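Local structure of BH2331 protein (Bacillus halodurans, 1VL5) at residues E40-A45 / V63-T68. The protein is a putative methyltransferase, probably transferring a methyl group from S-adenosylmethionine to a substrate not yet identified. Residues are numbered along the deposited sequence; the frame is centred on the assembly and turned at random.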
ATOM      1  N   GLU A  40     -15.079   9.159  10.873  1.00 27.56           N
ATOM      2  CA  GLU A  40     -13.875   8.917  11.599  1.00 29.43           C
ATOM      3  C   GLU A  40     -13.062   7.844  10.851  1.00 26.94           C
ATOM      4  O   GLU A  40     -13.539   6.739  10.617  1.00 28.53           O
ATOM      5  CB  GLU A  40     -14.188   8.466  12.996  1.00 30.72           C
ATOM      6  CG  GLU A  40     -12.929   8.450  13.868  1.00 45.11           C
ATOM      7  CD  GLU A  40     -13.271   8.592  15.316  1.00 56.87           C
ATOM      8  OE1 GLU A  40     -14.208   9.394  15.608  1.00 63.74           O
ATOM      9  OE2 GLU A  40     -12.614   7.900  16.123  1.00 51.23           O
ATOM     10  N   VAL A  41     -11.833   8.220  10.491  1.00 25.50           N
ATOM     11  CA  VAL A  41     -10.967   7.479   9.605  1.00 26.63           C
ATOM     12  C   VAL A  41      -9.748   6.988  10.374  1.00 26.20           C
ATOM     13  O   VAL A  41      -9.151   7.753  11.103  1.00 26.18           O
ATOM     14  CB  VAL A  41     -10.503   8.365   8.478  1.00 25.95           C
ATOM     15  CG1 VAL A  41      -9.557   7.591   7.484  1.00 25.62           C
ATOM     16  CG2 VAL A  41     -11.674   8.967   7.739  1.00 22.16           C
ATOM     17  N   LEU A  42      -9.387   5.704  10.202  1.00 24.61           N
ATOM     18  CA  LEU A  42      -8.138   5.184  10.670  1.00 24.18           C
ATOM     19  C   LEU A  42      -7.197   4.945   9.482  1.00 29.02           C
ATOM     20  O   LEU A  42      -7.487   4.122   8.581  1.00 27.95           O
ATOM     21  CB  LEU A  42      -8.394   3.859  11.411  1.00 27.89           C
ATOM     22  CG  LEU A  42      -7.206   3.019  11.827  1.00 26.41           C
ATOM     23  CD1 LEU A  42      -6.531   3.764  12.898  1.00 25.30           C
ATOM     24  CD2 LEU A  42      -7.589   1.591  12.275  1.00 27.16           C
ATOM     25  N   ASP A  43      -6.067   5.652   9.482  1.00 28.51           N
ATOM     26  CA  ASP A  43      -5.027   5.511   8.453  1.00 25.84           C
ATOM     27  C   ASP A  43      -3.941   4.582   8.960  1.00 26.14           C
ATOM     28  O   ASP A  43      -3.141   4.963   9.806  1.00 31.23           O
ATOM     29  CB  ASP A  43      -4.476   6.894   8.069  1.00 27.47           C
ATOM     30  CG  ASP A  43      -3.473   6.845   6.893  1.00 28.25           C
ATOM     31  OD1 ASP A  43      -3.517   5.892   6.039  1.00 33.22           O
ATOM     32  OD2 ASP A  43      -2.627   7.770   6.831  1.00 29.53           O
ATOM     33  N   VAL A  44      -4.028   3.314   8.541  1.00 29.06           N
ATOM     34  CA  VAL A  44      -3.149   2.249   8.997  1.00 28.83           C
ATOM     35  C   VAL A  44      -1.784   2.336   8.296  1.00 28.59           C
ATOM     36  O   VAL A  44      -1.714   2.411   7.054  1.00 28.68           O
ATOM     37  CB  VAL A  44      -3.809   0.843   8.809  1.00 30.56           C
ATOM     38  CG1 VAL A  44      -2.892  -0.272   9.247  1.00 34.22           C
ATOM     39  CG2 VAL A  44      -5.107   0.759   9.565  1.00 31.67           C
ATOM     40  N   ALA A  45      -0.712   2.313   9.112  1.00 28.86           N
ATOM     41  CA  ALA A  45       0.674   2.432   8.657  1.00 28.06           C
ATOM     42  C   ALA A  45       0.819   3.756   7.937  1.00 29.07           C
ATOM     43  O   ALA A  45       1.128   3.850   6.749  1.00 25.93           O
ATOM     44  CB  ALA A  45       1.028   1.257   7.751  1.00 31.19           C
ATOM     45  N   VAL A  63      -7.293   9.163  12.703  1.00 21.49           N
ATOM     46  CA  VAL A  63      -6.277   8.594  13.536  1.00 22.06           C
ATOM     47  C   VAL A  63      -5.194   8.121  12.615  1.00 25.07           C
ATOM     48  O   VAL A  63      -5.418   7.234  11.813  1.00 26.35           O
ATOM     49  CB  VAL A  63      -6.805   7.441  14.412  1.00 26.58           C
ATOM     50  CG1 VAL A  63      -5.696   6.782  15.172  1.00 22.36           C
ATOM     51  CG2 VAL A  63      -7.887   7.960  15.372  1.00 28.09           C
ATOM     52  N   ALA A  64      -4.005   8.708  12.734  1.00 26.96           N
ATOM     53  CA  ALA A  64      -2.824   8.280  11.976  1.00 23.89           C
ATOM     54  C   ALA A  64      -2.061   7.293  12.831  1.00 25.38           C
ATOM     55  O   ALA A  64      -1.556   7.635  13.921  1.00 25.37           O
ATOM     56  CB  ALA A  64      -1.966   9.528  11.633  1.00 28.87           C
ATOM     57  N   PHE A  65      -1.950   6.065  12.332  1.00 25.57           N
ATOM     58  CA  PHE A  65      -1.522   4.928  13.132  1.00 25.97           C
ATOM     59  C   PHE A  65      -0.268   4.278  12.540  1.00 27.38           C
ATOM     60  O   PHE A  65      -0.252   3.901  11.344  1.00 24.92           O
ATOM     61  CB  PHE A  65      -2.702   3.954  13.094  1.00 27.43           C
ATOM     62  CG  PHE A  65      -2.522   2.691  13.861  1.00 24.78           C
ATOM     63  CD1 PHE A  65      -2.484   2.697  15.266  1.00 24.11           C
ATOM     64  CD2 PHE A  65      -2.481   1.475  13.201  1.00 27.01           C
ATOM     65  CE1 PHE A  65      -2.376   1.519  15.975  1.00 25.64           C
ATOM     66  CE2 PHE A  65      -2.374   0.305  13.915  1.00 31.06           C
ATOM     67  CZ  PHE A  65      -2.310   0.354  15.334  1.00 26.35           C
ATOM     68  N   ASP A  66       0.761   4.080  13.355  1.00 25.59           N
ATOM     69  CA  ASP A  66       1.936   3.367  12.879  1.00 26.38           C
ATOM     70  C   ASP A  66       2.733   2.802  14.051  1.00 27.59           C
ATOM     71  O   ASP A  66       2.423   3.048  15.225  1.00 23.17           O
ATOM     72  CB  ASP A  66       2.828   4.223  11.974  1.00 24.17           C
ATOM     73  CG  ASP A  66       3.421   3.448  10.800  1.00 30.64           C
ATOM     74  OD1 ASP A  66       3.846   2.270  11.006  1.00 28.62           O
ATOM     75  OD2 ASP A  66       3.465   4.013   9.670  1.00 27.08           O
ATOM     76  N   LEU A  67       3.752   2.040  13.704  1.00 27.70           N
ATOM     77  CA  LEU A  67       4.437   1.180  14.658  1.00 29.58           C
ATOM     78  C   LEU A  67       5.306   1.908  15.673  1.00 29.73           C
ATOM     79  O   LEU A  67       5.433   1.424  16.775  1.00 32.48           O
ATOM     80  CB  LEU A  67       5.310   0.194  13.925  1.00 32.45           C
ATOM     81  CG  LEU A  67       4.651  -1.021  13.331  1.00 35.78           C
ATOM     82  CD1 LEU A  67       5.620  -1.643  12.352  1.00 45.05           C
ATOM     83  CD2 LEU A  67       4.238  -2.029  14.391  1.00 39.26           C
ATOM     84  N   THR A  68       5.901   3.050  15.323  1.00 31.57           N
ATOM     85  CA  THR A  68       6.814   3.755  16.246  1.00 31.59           C
ATOM     86  C   THR A  68       6.529   5.251  16.380  1.00 31.35           C
ATOM     87  O   THR A  68       5.970   5.877  15.466  1.00 26.49           O
ATOM     88  CB  THR A  68       8.251   3.566  15.776  1.00 30.28           C
ATOM     89  OG1 THR A  68       8.428   4.321  14.585  1.00 31.77           O
ATOM     90  CG2 THR A  68       8.554   2.036  15.455  1.00 30.80           C
TER
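Val-63 bonds to both Val-41 and Asp-43 where the parallel strands 40-44 and 61-66 join, its N donating to Val-41 O (2.8 Å) and its O accepting from Asp-43 N (2.9 Å). Phe-65 N then donates to Asp-43 O at 3.0 Å. A fourth bond, Ala-45 N to Phe-65 O, is weak (115° at the hydrogen), where strand 40-44 has ended and Ala-45 takes a left-handed backbone conformation. At that turn the carboxylate of Asp-66 lies against the backbone of Ala-45, its OD2 3.2 Å from Ala-45 C. OD2 accepts from Gly-47 N, while OD1 takes Leu-67 N through its anti lone pair; a backbone N-H on each oxygen fixes the rotation of the carboxylate. With an alanine here, the N-H groups of Gly-47 and Leu-67 would probably lose their acceptor, and the loop after Ala-45 could shift.

Strand 40-44, helix 50-55 and strand 61-66 form a beta-alpha-beta crossover, and the glycine-rich turn between the first strand and the helix suggests the Rossmann-type nucleotide site of methyltransferases; an acid ending the second strand, as Asp-66 does, commonly binds the S-adenosylmethionine ribose in this family. Asp-43 suits its buried place because its carboxylate is satisfied: OD2 takes Thr-46 OG1 and Ala-52 N and OD1 pairs with Thr-108 OG1, linking the strand to the turn, helix 50-55 and strand 104-110.

Leu-42, Val-44, Val-63 and Phe-65 share one sheet face, where apolar side chains suit burial. Leu-42 turns its CG away from the backbone N (chi1 171°), and chi2 of 69° then brings CD1 over to the second strand, 3.9 Å from Val-63 CG1 and 3.8 Å from Phe-65 CB. Val-44 CA sits at the edge of the Phe-65 ring, and the branched valines fit the extended backbone. Farther out, Phe-99 meets that ring edge-to-face and helix 119-129 packs on Leu-42 and Val-44.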